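Local coordinates for ThiJ/pfpI family protein (Bacillus anthracis, PDB 3EFE), which is of unestablished function, but as a DJ-1/PfpI family member with a glutaminase-like fold may act as a chaperone, protease or other hydrolase, at residues L102-T115 with N160-F172. Sequence-based numbering, arbitrary orientation.
Sequences LKIGTIVAAICGAT and NLVTASGIAPLEF
The amide nitrogen ND2 of Asn160 is gripped by two backbone carbonyls, Thr106 O at 2.7 Å and Leu102 O at 3.1 Å. Leu102 O receives the Asn160 N-H in its carbonyl plane, on a lone pair, whereas Thr106 O is met from above its carbonyl plane. With chi1 at 65° the amide of Asn160 sits between its own backbone N and carbonyl carbon, and from there it reaches back to the end of helix 92-104, which Gly105 closes in a Schellman motif. Ile107 CD1 lies 3.5 Å from Asn160 CB. Strands 107-111 and 161-164 run parallel, 7° apart: Val108 N bonds to Asn160 O, Val162 N to Val108 O, Ala110 N to Val162 O and Cys112 N to Ala164 O; the Ala164 N to Ala110 O bond is weak. They are neighbours in the central sheet of the DJ-1/PfpI fold, strand 77-80 flanking 107-111 on its other edge. Cys112, with phi at 71°, stands in the sharp turn between strand 107-111 and helix 113-119, consistent with the nucleophile elbow of this family; its CB rests 3.6 Å from Gly166 CA. On the sheet face of Ala109 and Ile111, Phe172 swings its ring in from helix 169-179. Ile111 CB makes a CH-pi contact over the ring centre, 3.8 Å from the centroid of Phe172, while Ile111 CD1 touches Phe172 CG and Ala109 CB meets Phe172 CZ at 3.7 Å. On the opposite face Val108 CG2 packs against Leu161 CD1, and Thr115 OG1, buried without a polar partner, lies against the methyl of Thr163, whose hydroxyl bonds to Thr130 N.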
ATOM      1  N   LEU D 102      -5.729  21.304  13.427  1.00 52.19           N
ATOM      2  CA  LEU D 102      -6.151  21.982  12.203  1.00 52.55           C
ATOM      3  C   LEU D 102      -5.977  23.469  12.361  1.00 52.04           C
ATOM      4  O   LEU D 102      -5.570  24.083  11.415  1.00 51.73           O
ATOM      5  CB  LEU D 102      -7.612  21.642  11.783  1.00 52.53           C
ATOM      6  CG  LEU D 102      -7.806  20.338  11.001  1.00 51.25           C
ATOM      7  CD1 LEU D 102      -9.230  19.748  11.208  1.00 49.72           C
ATOM      8  CD2 LEU D 102      -7.493  20.583   9.556  1.00 49.38           C
ATOM      9  N   LYS D 103      -6.278  23.992  13.569  1.00 52.59           N
ATOM     10  CA  LYS D 103      -6.098  25.422  13.994  1.00 52.92           C
ATOM     11  C   LYS D 103      -4.672  25.987  13.925  1.00 51.86           C
ATOM     12  O   LYS D 103      -4.477  27.042  13.318  1.00 50.93           O
ATOM     13  CB  LYS D 103      -6.587  25.683  15.435  1.00 53.66           C
ATOM     14  CG  LYS D 103      -8.074  25.548  15.634  1.00 56.42           C
ATOM     15  CD  LYS D 103      -8.519  25.724  17.126  1.00 56.60           C
ATOM     16  CE  LYS D 103      -9.770  24.768  17.502  1.00 58.54           C
ATOM     17  NZ  LYS D 103     -11.099  25.147  16.892  1.00 59.41           N
ATOM     18  N   ILE D 104      -3.710  25.325  14.592  1.00 50.51           N
ATOM     19  CA  ILE D 104      -2.313  25.735  14.495  1.00 48.84           C
ATOM     20  C   ILE D 104      -1.729  25.610  13.089  1.00 48.27           C
ATOM     21  O   ILE D 104      -0.685  26.199  12.767  1.00 48.87           O
ATOM     22  CB  ILE D 104      -1.368  25.029  15.532  1.00 49.82           C
ATOM     23  CG1 ILE D 104      -0.061  25.893  15.695  1.00 49.09           C
ATOM     24  CG2 ILE D 104      -1.094  23.472  15.187  1.00 45.84           C
ATOM     25  CD1 ILE D 104       0.599  25.848  17.075  1.00 49.77           C
ATOM     26  N   GLY D 105      -2.376  24.840  12.234  1.00 47.18           N
ATOM     27  CA  GLY D 105      -2.017  24.765  10.800  1.00 45.94           C
ATOM     28  C   GLY D 105      -1.315  23.478  10.409  1.00 44.20           C
ATOM     29  O   GLY D 105      -0.645  23.409   9.394  1.00 41.39           O
ATOM     30  N   THR D 106      -1.508  22.425  11.197  1.00 44.32           N
ATOM     31  CA  THR D 106      -0.920  21.146  10.814  1.00 43.61           C
ATOM     32  C   THR D 106      -1.711  20.588   9.628  1.00 43.00           C
ATOM     33  O   THR D 106      -2.940  20.695   9.609  1.00 43.19           O
ATOM     34  CB  THR D 106      -0.822  20.166  11.968  1.00 43.03           C
ATOM     35  OG1 THR D 106      -1.712  19.125  11.753  1.00 45.47           O
ATOM     36  CG2 THR D 106      -1.094  20.782  13.276  1.00 41.37           C
ATOM     37  N   ILE D 107      -0.999  20.125   8.582  1.00 42.54           N
ATOM     38  CA  ILE D 107      -1.625  19.527   7.380  1.00 41.70           C
ATOM     39  C   ILE D 107      -2.210  18.171   7.831  1.00 40.52           C
ATOM     40  O   ILE D 107      -1.484  17.324   8.349  1.00 38.99           O
ATOM     41  CB  ILE D 107      -0.606  19.261   6.236  1.00 41.72           C
ATOM     42  CG1 ILE D 107       0.267  20.498   5.946  1.00 44.78           C
ATOM     43  CG2 ILE D 107      -1.275  18.666   4.960  1.00 40.21           C
ATOM     44  CD1 ILE D 107      -0.461  21.745   5.665  1.00 47.14           C
ATOM     45  N   VAL D 108      -3.522  18.004   7.705  1.00 39.74           N
ATOM     46  CA  VAL D 108      -4.138  16.702   8.009  1.00 39.52           C
ATOM     47  C   VAL D 108      -4.672  16.052   6.744  1.00 38.76           C
ATOM     48  O   VAL D 108      -5.352  16.672   5.942  1.00 39.66           O
ATOM     49  CB  VAL D 108      -5.141  16.667   9.267  1.00 39.56           C
ATOM     50  CG1 VAL D 108      -5.301  18.010   9.889  1.00 40.04           C
ATOM     51  CG2 VAL D 108      -6.446  15.893   8.957  1.00 38.03           C
ATOM     52  N   ALA D 109      -4.263  14.806   6.556  1.00 37.78           N
ATOM     53  CA  ALA D 109      -4.539  14.032   5.350  1.00 37.35           C
ATOM     54  C   ALA D 109      -5.327  12.819   5.824  1.00 36.78           C
ATOM     55  O   ALA D 109      -4.738  11.993   6.553  1.00 35.82           O
ATOM     56  CB  ALA D 109      -3.227  13.590   4.694  1.00 35.82           C
ATOM     57  N   ALA D 110      -6.631  12.762   5.448  1.00 35.86           N
ATOM     58  CA  ALA D 110      -7.616  11.707   5.838  1.00 34.75           C
ATOM     59  C   ALA D 110      -8.087  10.957   4.620  1.00 33.51           C
ATOM     60  O   ALA D 110      -8.430  11.543   3.622  1.00 33.69           O
ATOM     61  CB  ALA D 110      -8.842  12.318   6.498  1.00 34.92           C
ATOM     62  N   ILE D 111      -8.120   9.652   4.679  1.00 33.70           N
ATOM     63  CA  ILE D 111      -8.510   8.858   3.508  1.00 32.95           C
ATOM     64  C   ILE D 111      -9.589   7.908   4.044  1.00 35.33           C
ATOM     65  O   ILE D 111      -9.518   7.427   5.168  1.00 35.65           O
ATOM     66  CB  ILE D 111      -7.313   8.138   2.805  1.00 32.68           C
ATOM     67  CG1 ILE D 111      -7.786   7.402   1.570  1.00 30.74           C
ATOM     68  CG2 ILE D 111      -6.475   7.166   3.803  1.00 32.65           C
ATOM     69  CD1 ILE D 111      -6.756   7.198   0.549  1.00 27.01           C
ATOM     70  N   CYS D 112     -10.647   7.780   3.267  1.00 36.84           N
ATOM     71  CA  CYS D 112     -11.587   6.710   3.386  1.00 37.29           C
ATOM     72  C   CYS D 112     -12.424   6.876   4.653  1.00 36.60           C
ATOM     73  O   CYS D 112     -12.954   7.930   4.855  1.00 35.51           O
ATOM     74  CB  CYS D 112     -10.872   5.374   3.247  1.00 37.70           C
ATOM     75  SG  CYS D 112     -12.036   3.903   3.117  1.00 40.76           S
ATOM     76  N   GLY D 113     -12.524   5.892   5.520  1.00 36.37           N
ATOM     77  CA  GLY D 113     -13.339   6.071   6.734  1.00 36.91           C
ATOM     78  C   GLY D 113     -12.815   7.126   7.689  1.00 37.55           C
ATOM     79  O   GLY D 113     -13.563   7.591   8.513  1.00 37.01           O
ATOM     80  N   ALA D 114     -11.519   7.516   7.611  1.00 38.02           N
ATOM     81  CA  ALA D 114     -11.053   8.661   8.445  1.00 37.46           C
ATOM     82  C   ALA D 114     -11.791   9.990   8.092  1.00 37.41           C
ATOM     83  O   ALA D 114     -12.026  10.835   8.916  1.00 36.86           O
ATOM     84  CB  ALA D 114      -9.550   8.795   8.385  1.00 36.97           C
ATOM     85  N   THR D 115     -12.120  10.138   6.837  1.00 37.58           N
ATOM     86  CA  THR D 115     -12.949  11.215   6.273  1.00 40.16           C
ATOM     87  C   THR D 115     -14.336  11.381   6.941  1.00 41.60           C
ATOM     88  O   THR D 115     -14.740  12.503   7.303  1.00 42.42           O
ATOM     89  CB  THR D 115     -13.085  10.829   4.805  1.00 40.00           C
ATOM     90  OG1 THR D 115     -12.105  11.524   4.032  1.00 41.19           O
ATOM     91  CG2 THR D 115     -14.322  10.976   4.335  1.00 38.53           C
ATOM     92  N   ASN D 160      -5.078  23.335   4.578  1.00 41.57           N
ATOM     93  CA  ASN D 160      -4.209  22.348   5.230  1.00 41.08           C
ATOM     94  C   ASN D 160      -4.936  21.021   5.516  1.00 40.53           C
ATOM     95  O   ASN D 160      -4.598  20.314   6.473  1.00 39.78           O
ATOM     96  CB  ASN D 160      -3.657  22.932   6.545  1.00 40.85           C
ATOM     97  CG  ASN D 160      -4.761  23.192   7.594  1.00 42.21           C
ATOM     98  OD1 ASN D 160      -5.822  23.760   7.272  1.00 38.25           O
ATOM     99  ND2 ASN D 160      -4.515  22.769   8.841  1.00 40.61           N
ATOM    100  N   LEU D 161      -5.960  20.724   4.703  1.00 39.78           N
ATOM    101  CA  LEU D 161      -6.688  19.461   4.779  1.00 39.31           C
ATOM    102  C   LEU D 161      -6.704  18.789   3.403  1.00 39.40           C
ATOM    103  O   LEU D 161      -7.027  19.411   2.388  1.00 39.21           O
ATOM    104  CB  LEU D 161      -8.119  19.688   5.243  1.00 40.12           C
ATOM    105  CG  LEU D 161      -9.027  18.448   5.225  1.00 38.95           C
ATOM    106  CD1 LEU D 161      -8.836  17.589   6.500  1.00 35.24           C
ATOM    107  CD2 LEU D 161     -10.472  18.878   5.044  1.00 37.47           C
ATOM    108  N   VAL D 162      -6.340  17.510   3.378  1.00 38.82           N
ATOM    109  CA  VAL D 162      -6.524  16.680   2.188  1.00 37.63           C
ATOM    110  C   VAL D 162      -7.435  15.503   2.596  1.00 36.23           C
ATOM    111  O   VAL D 162      -7.207  14.847   3.602  1.00 35.88           O
ATOM    112  CB  VAL D 162      -5.139  16.199   1.582  1.00 37.64           C
ATOM    113  CG1 VAL D 162      -5.362  15.374   0.369  1.00 35.69           C
ATOM    114  CG2 VAL D 162      -4.256  17.408   1.246  1.00 38.91           C
ATOM    115  N   THR D 163      -8.501  15.296   1.833  1.00 35.92           N
ATOM    116  CA  THR D 163      -9.396  14.120   1.979  1.00 35.12           C
ATOM    117  C   THR D 163      -9.418  13.320   0.652  1.00 34.72           C
ATOM    118  O   THR D 163      -9.189  13.855  -0.445  1.00 34.53           O
ATOM    119  CB  THR D 163     -10.796  14.521   2.335  1.00 33.99           C
ATOM    120  OG1 THR D 163     -11.180  15.573   1.457  1.00 33.76           O
ATOM    121  CG2 THR D 163     -10.891  14.940   3.796  1.00 33.21           C
ATOM    122  N   ALA D 164      -9.703  12.043   0.758  1.00 33.61           N
ATOM    123  CA  ALA D 164      -9.760  11.231  -0.441  1.00 33.44           C
ATOM    124  C   ALA D 164     -10.637  10.023  -0.211  1.00 31.95           C
ATOM    125  O   ALA D 164     -10.800   9.551   0.905  1.00 33.54           O
ATOM    126  CB  ALA D 164      -8.327  10.760  -0.848  1.00 31.91           C
ATOM    127  N   SER D 165     -11.133   9.487  -1.291  1.00 30.90           N
ATOM    128  CA  SER D 165     -11.658   8.155  -1.286  1.00 32.40           C
ATOM    129  C   SER D 165     -10.594   7.057  -1.059  1.00 32.70           C
ATOM    130  O   SER D 165      -9.497   7.221  -1.508  1.00 33.46           O
ATOM    131  CB  SER D 165     -12.380   7.888  -2.617  1.00 32.97           C
ATOM    132  OG  SER D 165     -13.133   6.714  -2.495  1.00 36.19           O
ATOM    133  N   GLY D 166     -10.989   5.911  -0.450  1.00 32.63           N
ATOM    134  CA  GLY D 166     -10.179   4.740  -0.241  1.00 32.19           C
ATOM    135  C   GLY D 166      -9.706   4.056  -1.497  1.00 32.77           C
ATOM    136  O   GLY D 166      -8.590   3.447  -1.517  1.00 31.08           O
ATOM    137  N   ILE D 167     -10.455   4.246  -2.587  1.00 32.22           N
ATOM    138  CA  ILE D 167     -10.000   3.677  -3.852  1.00 33.55           C
ATOM    139  C   ILE D 167      -8.953   4.521  -4.576  1.00 33.85           C
ATOM    140  O   ILE D 167      -8.449   4.114  -5.603  1.00 36.63           O
ATOM    141  CB  ILE D 167     -11.149   3.305  -4.822  1.00 33.82           C
ATOM    142  CG1 ILE D 167     -11.874   4.569  -5.325  1.00 35.98           C
ATOM    143  CG2 ILE D 167     -12.139   2.319  -4.113  1.00 31.74           C
ATOM    144  CD1 ILE D 167     -13.245   4.260  -5.840  1.00 31.95           C
ATOM    145  N   ALA D 168      -8.600   5.668  -4.029  1.00 33.54           N
ATOM    146  CA  ALA D 168      -7.738   6.637  -4.697  1.00 34.19           C
ATOM    147  C   ALA D 168      -6.463   6.946  -3.870  1.00 34.59           C
ATOM    148  O   ALA D 168      -6.158   8.119  -3.601  1.00 34.85           O
ATOM    149  CB  ALA D 168      -8.553   7.940  -4.948  1.00 32.02           C
ATOM    150  N   PRO D 169      -5.668   5.901  -3.505  1.00 35.37           N
ATOM    151  CA  PRO D 169      -4.417   6.188  -2.766  1.00 33.84           C
ATOM    152  C   PRO D 169      -3.300   6.969  -3.497  1.00 34.07           C
ATOM    153  O   PRO D 169      -2.505   7.675  -2.840  1.00 33.34           O
ATOM    154  CB  PRO D 169      -3.939   4.809  -2.335  1.00 33.94           C
ATOM    155  CG  PRO D 169      -4.699   3.825  -3.128  1.00 34.58           C
ATOM    156  CD  PRO D 169      -5.869   4.455  -3.730  1.00 35.19           C
ATOM    157  N   LEU D 170      -3.200   6.840  -4.824  1.00 34.08           N
ATOM    158  CA  LEU D 170      -2.175   7.567  -5.621  1.00 32.87           C
ATOM    159  C   LEU D 170      -2.503   9.007  -5.680  1.00 33.14           C
ATOM    160  O   LEU D 170      -1.592   9.866  -5.590  1.00 34.26           O
ATOM    161  CB  LEU D 170      -2.180   7.126  -7.070  1.00 33.32           C
ATOM    162  CG  LEU D 170      -1.082   6.325  -7.761  1.00 37.89           C
ATOM    163  CD1 LEU D 170      -1.266   6.345  -9.328  1.00 37.42           C
ATOM    164  CD2 LEU D 170       0.312   6.825  -7.330  1.00 32.86           C
ATOM    165  N   GLU D 171      -3.787   9.287  -5.959  1.00 31.84           N
ATOM    166  CA  GLU D 171      -4.306  10.647  -5.965  1.00 32.46           C
ATOM    167  C   GLU D 171      -4.165  11.317  -4.578  1.00 31.89           C
ATOM    168  O   GLU D 171      -3.792  12.499  -4.486  1.00 31.58           O
ATOM    169  CB  GLU D 171      -5.818  10.678  -6.378  1.00 32.65           C
ATOM    170  CG  GLU D 171      -6.047  10.509  -7.812  1.00 32.53           C
ATOM    171  CD  GLU D 171      -5.878   9.074  -8.283  1.00 39.34           C
ATOM    172  OE1 GLU D 171      -5.887   8.073  -7.455  1.00 38.74           O
ATOM    173  OE2 GLU D 171      -5.768   8.970  -9.536  1.00 39.35           O
ATOM    174  N   PHE D 172      -4.549  10.567  -3.536  1.00 31.13           N
ATOM    175  CA  PHE D 172      -4.330  10.958  -2.149  1.00 31.65           C
ATOM    176  C   PHE D 172      -2.865  11.334  -1.920  1.00 32.16           C
ATOM    177  O   PHE D 172      -2.577  12.403  -1.395  1.00 33.68           O
ATOM    178  CB  PHE D 172      -4.786   9.845  -1.223  1.00 30.23           C
ATOM    179  CG  PHE D 172      -4.612  10.127   0.285  1.00 30.21           C
ATOM    180  CD1 PHE D 172      -5.269  11.203   0.900  1.00 28.59           C
ATOM    181  CD2 PHE D 172      -3.824   9.307   1.071  1.00 27.88           C
ATOM    182  CE1 PHE D 172      -5.148  11.406   2.251  1.00 28.44           C
ATOM    183  CE2 PHE D 172      -3.664   9.551   2.432  1.00 28.81           C
ATOM    184  CZ  PHE D 172      -4.386  10.551   3.033  1.00 28.25           C
TER